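Local coordinates for lysyl oxidase (Pichia pastoris, PDB 1W7C), which is a copper- and topaquinone-containing amine oxidase that probably oxidises primary amines, including lysyl side chains, to aldehydes, at residues 336-341 / 612-617; 590-595 / 621-626. All blocks are in the same frame, centred on the assembly; numbering follows the deposited sequence.

Contact 1 of 2, residues 336-341 / 612-617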
loop_
_atom_site.group_PDB
_atom_site.type_symbol
_atom_site.label_atom_id
_atom_site.label_comp_id
_atom_site.label_asym_id
_atom_site.label_seq_id
_atom_site.Cartn_x
_atom_site.Cartn_y
_atom_site.Cartn_z
ATOM N N SER A 336 -3.344 -17.820 9.645
ATOM C CA SER A 336 -4.787 -17.878 9.869
ATOM C C SER A 336 -5.280 -16.572 10.504
ATOM O O SER A 336 -4.852 -16.165 11.581
ATOM C CB SER A 336 -5.157 -19.057 10.772
ATOM O OG SER A 336 -4.401 -19.028 11.965
ATOM N N LEU A 337 -6.221 -15.938 9.823
ATOM C CA LEU A 337 -6.999 -14.873 10.462
ATOM C C LEU A 337 -7.630 -15.422 11.733
ATOM O O LEU A 337 -8.215 -16.517 11.724
ATOM C CB LEU A 337 -8.086 -14.413 9.500
ATOM C CG LEU A 337 -9.044 -13.354 10.059
ATOM C CD1 LEU A 337 -8.362 -12.014 10.252
ATOM C CD2 LEU A 337 -10.258 -13.249 9.170
ATOM N N GLN A 338 -7.575 -14.629 12.794
ATOM C CA GLN A 338 -8.038 -15.044 14.105
ATOM C C GLN A 338 -9.295 -14.351 14.590
ATOM O O GLN A 338 -10.107 -14.954 15.278
ATOM C CB GLN A 338 -6.935 -14.758 15.138
ATOM C CG GLN A 338 -5.760 -15.651 14.929
ATOM C CD GLN A 338 -6.044 -17.069 15.283
ATOM O OE1 GLN A 338 -6.569 -17.353 16.360
ATOM N NE2 GLN A 338 -5.720 -17.972 14.369
ATOM N N GLU A 339 -9.425 -13.074 14.273
ATOM C CA GLU A 339 -10.488 -12.228 14.855
ATOM C C GLU A 339 -10.534 -10.934 14.107
ATOM O O GLU A 339 -9.528 -10.477 13.558
ATOM C CB GLU A 339 -10.267 -11.981 16.338
ATOM C CG GLU A 339 -11.272 -11.119 17.098
ATOM C CD GLU A 339 -12.704 -11.668 17.116
ATOM O OE1 GLU A 339 -13.365 -11.721 16.048
ATOM O OE2 GLU A 339 -13.197 -11.986 18.243
ATOM N N LEU A 340 -11.719 -10.360 14.073
ATOM C CA LEU A 340 -11.945 -9.023 13.548
ATOM C C LEU A 340 -12.896 -8.331 14.498
ATOM O O LEU A 340 -13.971 -8.868 14.808
ATOM C CB LEU A 340 -12.555 -8.987 12.139
ATOM C CG LEU A 340 -12.132 -9.853 11.030
ATOM C CD1 LEU A 340 -12.762 -11.204 11.216
ATOM C CD2 LEU A 340 -12.605 -9.203 9.688
ATOM N N ILE A 341 -12.527 -7.146 14.946
ATOM C CA ILE A 341 -13.339 -6.344 15.867
ATOM C C ILE A 341 -13.757 -5.047 15.192
ATOM O O ILE A 341 -13.066 -4.519 14.303
ATOM C CB ILE A 341 -12.643 -6.049 17.225
ATOM C CG1 ILE A 341 -11.349 -5.271 17.000
ATOM C CG2 ILE A 341 -12.451 -7.374 17.960
ATOM C CD1 ILE A 341 -10.741 -4.706 18.312
ATOM N N LEU A 612 -3.575 -21.926 20.613
ATOM C CA LEU A 612 -4.070 -22.184 19.302
ATOM C C LEU A 612 -4.560 -20.924 18.630
ATOM O O LEU A 612 -4.333 -20.717 17.431
ATOM C CB LEU A 612 -5.220 -23.184 19.439
ATOM C CG LEU A 612 -6.035 -23.438 18.172
ATOM C CD1 LEU A 612 -5.176 -24.069 17.110
ATOM C CD2 LEU A 612 -7.237 -24.306 18.522
ATOM N N ARG A 613 -5.231 -20.093 19.416
ATOM C CA ARG A 613 -6.046 -19.009 18.850
ATOM C C ARG A 613 -6.116 -17.832 19.827
ATOM O O ARG A 613 -6.143 -18.021 21.036
ATOM C CB ARG A 613 -7.455 -19.520 18.524
ATOM C CG ARG A 613 -8.199 -20.152 19.709
ATOM C CD ARG A 613 -9.457 -20.908 19.253
ATOM N NE ARG A 613 -10.326 -20.028 18.491
ATOM C CZ ARG A 613 -11.232 -20.401 17.633
ATOM N NH1 ARG A 613 -11.483 -21.693 17.490
ATOM N NH2 ARG A 613 -11.894 -19.490 16.951
ATOM N N SER A 614 -6.141 -16.613 19.268
ATOM C CA SER A 614 -6.088 -15.405 20.069
ATOM C C SER A 614 -7.458 -14.907 20.547
ATOM O O SER A 614 -7.502 -14.000 21.364
ATOM C CB SER A 614 -5.388 -14.320 19.291
ATOM O OG SER A 614 -6.037 -14.150 18.054
ATOM N N SER A 615 -8.535 -15.423 19.952
ATOM C CA SER A 615 -9.904 -15.171 20.368
ATOM C C SER A 615 -10.689 -16.424 20.117
ATOM O O SER A 615 -10.141 -17.393 19.552
ATOM C CB SER A 615 -10.503 -13.999 19.582
ATOM O OG SER A 615 -11.761 -13.620 20.127
ATOM N N THR A 616 -11.945 -16.438 20.535
ATOM C CA THR A 616 -12.870 -17.545 20.248
ATOM C C THR A 616 -14.224 -16.974 19.929
ATOM O O THR A 616 -14.502 -15.824 20.264
ATOM C CB THR A 616 -13.013 -18.507 21.477
ATOM O OG1 THR A 616 -13.844 -17.912 22.468
ATOM C CG2 THR A 616 -11.689 -18.874 22.094
ATOM N N ALA A 617 -15.099 -17.792 19.379
ATOM C CA ALA A 617 -16.478 -17.396 19.119
ATOM C C ALA A 617 -17.258 -17.184 20.426
ATOM O O ALA A 617 -18.341 -16.643 20.393
ATOM C CB ALA A 617 -17.197 -18.450 18.276
HETATM O O HOH W 1 -5.852 -20.908 15.090
#

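Contact 2 of 2, residues 590-595 / 621-626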
loop_
_atom_site.group_PDB
_atom_site.type_symbol
_atom_site.label_atom_id
_atom_site.label_comp_id
_atom_site.label_asym_id
_atom_site.label_seq_id
_atom_site.Cartn_x
_atom_site.Cartn_y
_atom_site.Cartn_z
ATOM N N SER A 590 -16.987 -2.571 27.238
ATOM C CA SER A 590 -17.549 -3.556 26.315
ATOM C C SER A 590 -16.510 -4.553 25.801
ATOM O O SER A 590 -16.824 -5.431 25.005
ATOM C CB SER A 590 -18.263 -2.865 25.145
ATOM O OG SER A 590 -19.361 -2.086 25.605
ATOM N N GLY A 591 -15.278 -4.462 26.302
ATOM C CA GLY A 591 -14.284 -5.486 26.001
ATOM C C GLY A 591 -13.080 -5.433 26.918
ATOM O O GLY A 591 -11.973 -5.111 26.485
ATOM N N PRO A 592 -13.302 -5.636 28.220
ATOM C CA PRO A 592 -12.219 -5.475 29.196
ATOM C C PRO A 592 -11.062 -6.447 28.968
ATOM O O PRO A 592 -9.899 -6.044 28.986
ATOM C CB PRO A 592 -12.921 -5.722 30.542
ATOM C CG PRO A 592 -14.380 -5.464 30.261
ATOM C CD PRO A 592 -14.569 -5.991 28.880
ATOM N N GLU A 593 -11.387 -7.714 28.758
ATOM C CA GLU A 593 -10.374 -8.754 28.630
ATOM C C GLU A 593 -10.550 -9.624 27.392
ATOM O O GLU A 593 -9.802 -10.572 27.213
ATOM C CB GLU A 593 -10.364 -9.658 29.866
ATOM C CG GLU A 593 -10.141 -8.953 31.184
ATOM C CD GLU A 593 -8.763 -8.327 31.384
ATOM O OE1 GLU A 593 -8.636 -7.490 32.314
ATOM O OE2 GLU A 593 -7.831 -8.639 30.607
ATOM N N THR A 594 -11.535 -9.303 26.547
ATOM C CA THR A 594 -11.944 -10.187 25.481
ATOM C C THR A 594 -11.148 -10.081 24.192
ATOM O O THR A 594 -11.280 -10.960 23.328
ATOM C CB THR A 594 -13.392 -9.939 25.133
ATOM O OG1 THR A 594 -13.566 -8.547 24.856
ATOM C CG2 THR A 594 -14.345 -10.292 26.296
ATOM N N GLN A 595 -10.363 -9.030 24.020
ATOM C CA GLN A 595 -9.702 -8.695 22.754
ATOM C C GLN A 595 -8.340 -8.058 23.023
ATOM O O GLN A 595 -7.964 -7.069 22.380
ATOM C CB GLN A 595 -10.566 -7.767 21.914
ATOM C CG GLN A 595 -11.966 -8.267 21.650
ATOM C CD GLN A 595 -12.031 -9.485 20.781
ATOM O OE1 GLN A 595 -11.008 -9.987 20.290
ATOM N NE2 GLN A 595 -13.269 -9.932 20.487
ATOM N N ASN A 621 -19.114 -12.019 24.952
ATOM C CA ASN A 621 -19.922 -11.673 26.148
ATOM C C ASN A 621 -19.265 -11.992 27.477
ATOM O O ASN A 621 -19.784 -11.619 28.531
ATOM C CB ASN A 621 -21.296 -12.324 26.057
ATOM C CG ASN A 621 -22.052 -11.915 24.818
ATOM O OD1 ASN A 621 -22.182 -10.712 24.529
ATOM N ND2 ASN A 621 -22.540 -12.892 24.060
ATOM N N ALA A 622 -18.151 -12.700 27.439
ATOM C CA ALA A 622 -17.449 -13.097 28.660
ATOM C C ALA A 622 -16.393 -12.043 28.976
ATOM O O ALA A 622 -15.198 -12.198 28.703
ATOM C CB ALA A 622 -16.839 -14.492 28.483
ATOM N N LEU A 623 -16.862 -10.915 29.515
ATOM C CA LEU A 623 -16.089 -9.685 29.473
ATOM C C LEU A 623 -14.813 -9.732 30.311
ATOM O O LEU A 623 -13.819 -9.125 29.944
ATOM C CB LEU A 623 -16.952 -8.510 29.934
ATOM C CG LEU A 623 -18.213 -8.189 29.118
ATOM C CD1 LEU A 623 -18.996 -7.039 29.764
ATOM C CD2 LEU A 623 -17.888 -7.898 27.633
ATOM N N TYR A 624 -14.859 -10.431 31.446
ATOM C CA TYR A 624 -13.771 -10.462 32.409
ATOM C C TYR A 624 -13.015 -11.801 32.444
ATOM O O TYR A 624 -11.825 -11.844 32.769
ATOM C CB TYR A 624 -14.267 -10.039 33.814
ATOM C CG TYR A 624 -14.746 -8.612 33.785
ATOM C CD1 TYR A 624 -16.093 -8.318 33.560
ATOM C CD2 TYR A 624 -13.855 -7.564 33.869
ATOM C CE1 TYR A 624 -16.536 -7.013 33.448
ATOM C CE2 TYR A 624 -14.291 -6.234 33.780
ATOM C CZ TYR A 624 -15.634 -5.965 33.576
ATOM O OH TYR A 624 -16.069 -4.660 33.438
ATOM N N ASP A 625 -13.719 -12.885 32.122
ATOM C CA ASP A 625 -13.174 -14.241 32.138
ATOM C C ASP A 625 -13.424 -14.988 30.828
ATOM O O ASP A 625 -14.030 -16.061 30.827
ATOM C CB ASP A 625 -13.762 -15.031 33.335
ATOM C CG ASP A 625 -13.097 -16.363 33.535
ATOM O OD1 ASP A 625 -13.734 -17.266 34.118
ATOM O OD2 ASP A 625 -11.935 -16.587 33.160
ATOM N N PRO A 626 -12.959 -14.434 29.706
ATOM C CA PRO A 626 -13.163 -15.102 28.421
ATOM C C PRO A 626 -12.420 -16.422 28.315
ATOM O O PRO A 626 -11.393 -16.601 28.975
ATOM C CB PRO A 626 -12.607 -14.096 27.419
ATOM C CG PRO A 626 -11.549 -13.389 28.185
ATOM C CD PRO A 626 -12.191 -13.182 29.557
#

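Contact 1 of 2, residues 336-341 / 612-617
The two flat groups here are the amide of Gln-338 and the carboxylate of Glu-339, each met by a serine of the 612-617 loop. Beyond the oxygen end of the amide lie Ser-614 N and Arg-613 CA, both displaced toward the same face. Ser-614 N donates to OE1 of Gln-338 at 3.0 Å, approaching with a tilt of 31° from the carbonyl plane, and Arg-613 CA comes equally near, 3.0 Å from Gln-338 OE1. Beside the nitrogen end, NE2 gives a 3.0 Å bond to a water that in turn donates to Leu-612 O, and makes weak bonds back to Ser-336 O and OG, so partners at both ends of the amide limit its rotation. The carboxylate of Glu-339 receives Ser-615 OG on OE2 at 2.9 Å from above its plane, 37° out of it, while OE1 uses its anti lone pair for Leu-340 N. Gln-338 and Glu-339 form a classic beta bulge opposite Asn-493 of strand 488-498, within the beta sandwich of the copper amine oxidase catalytic domain, which lets two consecutive residues of strand 329-344 point at the loop. With CG of Glu-339 anti to the backbone N (chi1 180°), the chain then bends at chi2, and its CB packs 3.8 Å from Ser-615 CB. OE2 is also hydrogen-bonded to Ser-357 OG and Gln-595 NE2, and OE1 to Ile-359 N in helix 358-361, which places the carboxylate close to Asp-358, the predicted proton acceptor. Ser-614 OG lies tightly against Gln-338 CB at 3.1 Å and finds its polar partner in Asn-493 OD1.

Contact 2 of 2, residues 590-595 / 621-626
An inverse gamma turn centred on Ala-622 lies where the 621-626 loop meets the 590-595 loop, with Ala-622 O 3.2 Å from Thr-594 CG2. Just beyond the turn, Leu-623 O accepts the one hydrogen bond between the two segments, from Glu-593 N at 3.1 Å; the nitrogen sits nearly along the C=O axis, although the N-H itself is bent to 135°. The same carbonyl oxygen is flanked by Pro-592 CD at 3.4 Å, so the proline ring and the backbone donor that follows it close on it together. Pro-592 rests on two neighbouring side chains, Leu-623 and Tyr-624. Its CD is 3.6 Å from Leu-623 CB, while CG stands over a face of the Tyr-624 ring in a CH-pi contact, 4.0 Å from the centroid and 29° off the ring normal. Tyr-624 starts out away from the opposite loop, but CG anti to the carbonyl carbon (chi1 -63°) swings the ring back to the proline, the two side chains crossing at about a right angle. On the other flank of the bond, Pro-626 CG approaches Glu-593 O at 3.5 Å. Glu-593 lays its CB and CG beside the carbonyls of Leu-623 and Tyr-624, then turns its carboxylate away, where OE2 is hydrogen-bonded to Asn-596 and Asn-629. Leu-623 also touches Leu-179 of strand 170-180, and Asp-625 forms a salt bridge with Lys-124, so the 621-626 loop also meets two parts much earlier in the chain. The two loops are the connections before and after strand 602-606, packed on each other at the beta sandwich characteristic of the copper amine oxidase catalytic domain.

Both contacts belong to the copper amine oxidase catalytic domain, their centres 14 Å apart, contact 1 being nearer the middle of the chain. Their segments alternate in sequence: 336-341, 590-595, 612-617, then 621-626. Strand 602-606 separates the second from the third, and the last two share the loop that runs on to strand 642-654. Gln-595 joins the contacts directly, its NE2 lying 3.0 Å from Glu-339 OE2 in a probable hydrogen bond and its CD packing on Ile-341 CG2. The loops are thereby connected from strand 329-344, close to the predicted proton acceptor Asp-358, outward to the side facing strand 170-180.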